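Putative peptidase (Parabacteroides merdae, PDB 4L8K) probably cleaves peptide bonds, as its serine-protease relatives of peptidase family S41 in the ClpP/crotonase clan do. Local coordinates at residues 70-74 with 75-79. Numbering follows the deposited sequence.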
ATOM      1  N   ASN A  70       1.983   5.706 -14.590  1.00 20.16           N
ATOM      2  CA  ASN A  70       2.195   7.129 -14.879  1.00 20.85           C
ATOM      3  C   ASN A  70       3.129   7.360 -16.065  1.00 25.63           C
ATOM      4  O   ASN A  70       4.098   6.629 -16.252  1.00 28.21           O
ATOM      5  CB  ASN A  70       2.796   7.854 -13.646  1.00 23.27           C
ATOM      6  CG  ASN A  70       2.016   7.645 -12.369  1.00 41.22           C
ATOM      7  OD1 ASN A  70       2.316   6.743 -11.582  1.00 35.04           O
ATOM      8  ND2 ASN A  70       0.975   8.441 -12.156  1.00 25.22           N
ATOM      9  N   LEU A  71       2.865   8.420 -16.818  1.00 21.21           N
ATOM     10  CA  LEU A  71       3.722   8.913 -17.896  1.00 19.99           C
ATOM     11  C   LEU A  71       4.354  10.188 -17.354  1.00 24.53           C
ATOM     12  O   LEU A  71       3.623  11.061 -16.876  1.00 25.50           O
ATOM     13  CB  LEU A  71       2.944   9.161 -19.211  1.00 18.97           C
ATOM     14  CG  LEU A  71       3.778   9.618 -20.427  1.00 22.49           C
ATOM     15  CD1 LEU A  71       4.734   8.519 -20.911  1.00 22.76           C
ATOM     16  CD2 LEU A  71       2.859  10.034 -21.572  1.00 23.03           C
ATOM     17  N   ILE A  72       5.696  10.272 -17.355  1.00 19.82           N
ATOM     18  CA  ILE A  72       6.387  11.406 -16.768  1.00 20.18           C
ATOM     19  C   ILE A  72       7.229  12.142 -17.782  1.00 26.60           C
ATOM     20  O   ILE A  72       8.134  11.562 -18.384  1.00 28.54           O
ATOM     21  CB  ILE A  72       7.251  10.974 -15.555  1.00 23.53           C
ATOM     22  CG1 ILE A  72       6.477  10.020 -14.613  1.00 23.82           C
ATOM     23  CG2 ILE A  72       7.762  12.207 -14.796  1.00 24.60           C
ATOM     24  CD1 ILE A  72       7.296   9.205 -13.645  1.00 20.28           C
ATOM     25  N   SER A  73       6.967  13.446 -17.920  1.00 21.97           N
ATOM     26  CA  SER A  73       7.736  14.366 -18.746  1.00 21.83           C
ATOM     27  C   SER A  73       8.299  15.420 -17.805  1.00 28.31           C
ATOM     28  O   SER A  73       8.099  15.329 -16.587  1.00 28.47           O
ATOM     29  CB  SER A  73       6.870  14.985 -19.846  1.00 22.82           C
ATOM     30  OG  SER A  73       5.943  15.924 -19.331  1.00 22.39           O
ATOM     31  N   SER A  74       8.981  16.428 -18.356  1.00 25.82           N
ATOM     32  CA  SER A  74       9.552  17.491 -17.561  1.00 25.27           C
ATOM     33  C   SER A  74       8.501  18.568 -17.239  1.00 27.30           C
ATOM     34  O   SER A  74       8.754  19.407 -16.385  1.00 28.62           O
ATOM     35  CB  SER A  74      10.753  18.072 -18.290  1.00 30.10           C
ATOM     36  OG  SER A  74      11.852  17.191 -18.112  1.00 39.72           O
ATOM     37  N   PHE A  75       7.315  18.511 -17.865  1.00 22.31           N
ATOM     38  CA  PHE A  75       6.241  19.500 -17.663  1.00 21.29           C
ATOM     39  C   PHE A  75       5.026  18.926 -16.926  1.00 24.72           C
ATOM     40  O   PHE A  75       4.278  19.707 -16.340  1.00 24.60           O
ATOM     41  CB  PHE A  75       5.781  20.122 -18.996  1.00 22.67           C
ATOM     42  CG  PHE A  75       5.486  19.150 -20.122  1.00 23.64           C
ATOM     43  CD1 PHE A  75       4.201  18.636 -20.302  1.00 24.15           C
ATOM     44  CD2 PHE A  75       6.483  18.788 -21.037  1.00 24.71           C
ATOM     45  CE1 PHE A  75       3.921  17.756 -21.353  1.00 24.01           C
ATOM     46  CE2 PHE A  75       6.201  17.891 -22.082  1.00 26.68           C
ATOM     47  CZ  PHE A  75       4.920  17.386 -22.228  1.00 23.74           C
ATOM     48  N   ASP A  76       4.805  17.592 -16.970  1.00 19.94           N
ATOM     49  CA  ASP A  76       3.662  16.980 -16.287  1.00 19.34           C
ATOM     50  C   ASP A  76       3.856  15.500 -16.051  1.00 23.40           C
ATOM     51  O   ASP A  76       4.776  14.879 -16.565  1.00 22.17           O
ATOM     52  CB  ASP A  76       2.327  17.194 -17.071  1.00 21.67           C
ATOM     53  CG  ASP A  76       1.047  17.128 -16.219  1.00 32.37           C
ATOM     54  OD1 ASP A  76       1.153  16.980 -14.974  1.00 29.38           O
ATOM     55  OD2 ASP A  76      -0.052  17.225 -16.793  1.00 41.71           O
HETATM   56  N   MSE A  77       2.965  14.946 -15.242  1.00 20.71           N
HETATM   57  CA  MSE A  77       2.867  13.532 -14.945  1.00 20.97           C
HETATM   58  C   MSE A  77       1.407  13.123 -15.136  1.00 24.84           C
HETATM   59  O   MSE A  77       0.505  13.739 -14.552  1.00 20.72           O
HETATM   60  CB  MSE A  77       3.344  13.223 -13.525  1.00 22.02           C
HETATM   61  CG  MSE A  77       3.379  11.734 -13.250  1.00 28.16           C
HETATM   62 SE   MSE A  77       3.864  11.333 -11.434  0.75 33.35          SE
HETATM   63  CE  MSE A  77       2.328  11.738 -10.645  1.00 27.78           C
ATOM     64  N   SER A  78       1.180  12.138 -16.007  1.00 22.01           N
ATOM     65  CA  SER A  78      -0.172  11.630 -16.237  1.00 21.44           C
ATOM     66  C   SER A  78      -0.518  10.683 -15.097  1.00 23.13           C
ATOM     67  O   SER A  78       0.370  10.072 -14.503  1.00 21.45           O
ATOM     68  CB  SER A  78      -0.296  10.945 -17.598  1.00 21.28           C
ATOM     69  OG  SER A  78       0.079   9.580 -17.557  1.00 26.98           O
ATOM     70  N   ARG A  79      -1.798  10.594 -14.765  1.00 20.20           N
ATOM     71  CA  ARG A  79      -2.230   9.726 -13.670  1.00 20.09           C
ATOM     72  C   ARG A  79      -3.682   9.307 -13.817  1.00 25.09           C
ATOM     73  O   ARG A  79      -4.458   9.980 -14.492  1.00 26.15           O
ATOM     74  CB  ARG A  79      -2.033  10.446 -12.301  1.00 19.24           C
ATOM     75  CG  ARG A  79      -2.764  11.813 -12.184  1.00 22.13           C
ATOM     76  CD  ARG A  79      -1.825  12.983 -12.333  1.00 30.09           C
ATOM     77  NE  ARG A  79      -2.483  14.245 -11.998  1.00 32.79           N
ATOM     78  CZ  ARG A  79      -2.037  15.455 -12.343  1.00 38.57           C
ATOM     79  NH1 ARG A  79      -0.934  15.584 -13.069  1.00 22.86           N
ATOM     80  NH2 ARG A  79      -2.686  16.544 -11.958  1.00 19.59           N
TER
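Ser73 OG takes two backbone N-H groups of the turn, Asp76 N at 3.1 Å and Phe75 N at 3.3 Å. A chi1 of 72° holds the hydroxyl between its own N and carbonyl carbon, within range of both N-H groups and over the centre of the Phe75 ring, 3.1 Å above the plane, while Ser73 CB makes a CH-pi contact with the same ring. Ser73 N closes the loop with a nearly straight bond to Asp76 O (2.9 Å). This is a hairpin-like reversal: strand 70-72, outermost in a small antiparallel sheet beside strand 262-266, turns back through Ser74 and Phe75 and meets the return arm in a single bridge, Ile72 with Met77. Cutting Phe75 back to an alanine would strip the ring from Ser73 OG and is likely to open a gap beside Tyr51 and Phe54 of helix 50-61. Farther along, Ser78 N reaches Leu71 O at 2.8 Å, and Leu71 N gives its hydrogen to Ser78 OG at 3.1 Å. The Asn70 amide lies nearly coplanar with its bond from ND2 to a lone pair of Ser78 O (2.9 Å). The Ile72 and Met77 side chains lie alongside each other, CG1 of Ile72 3.8 Å from CG of Met77.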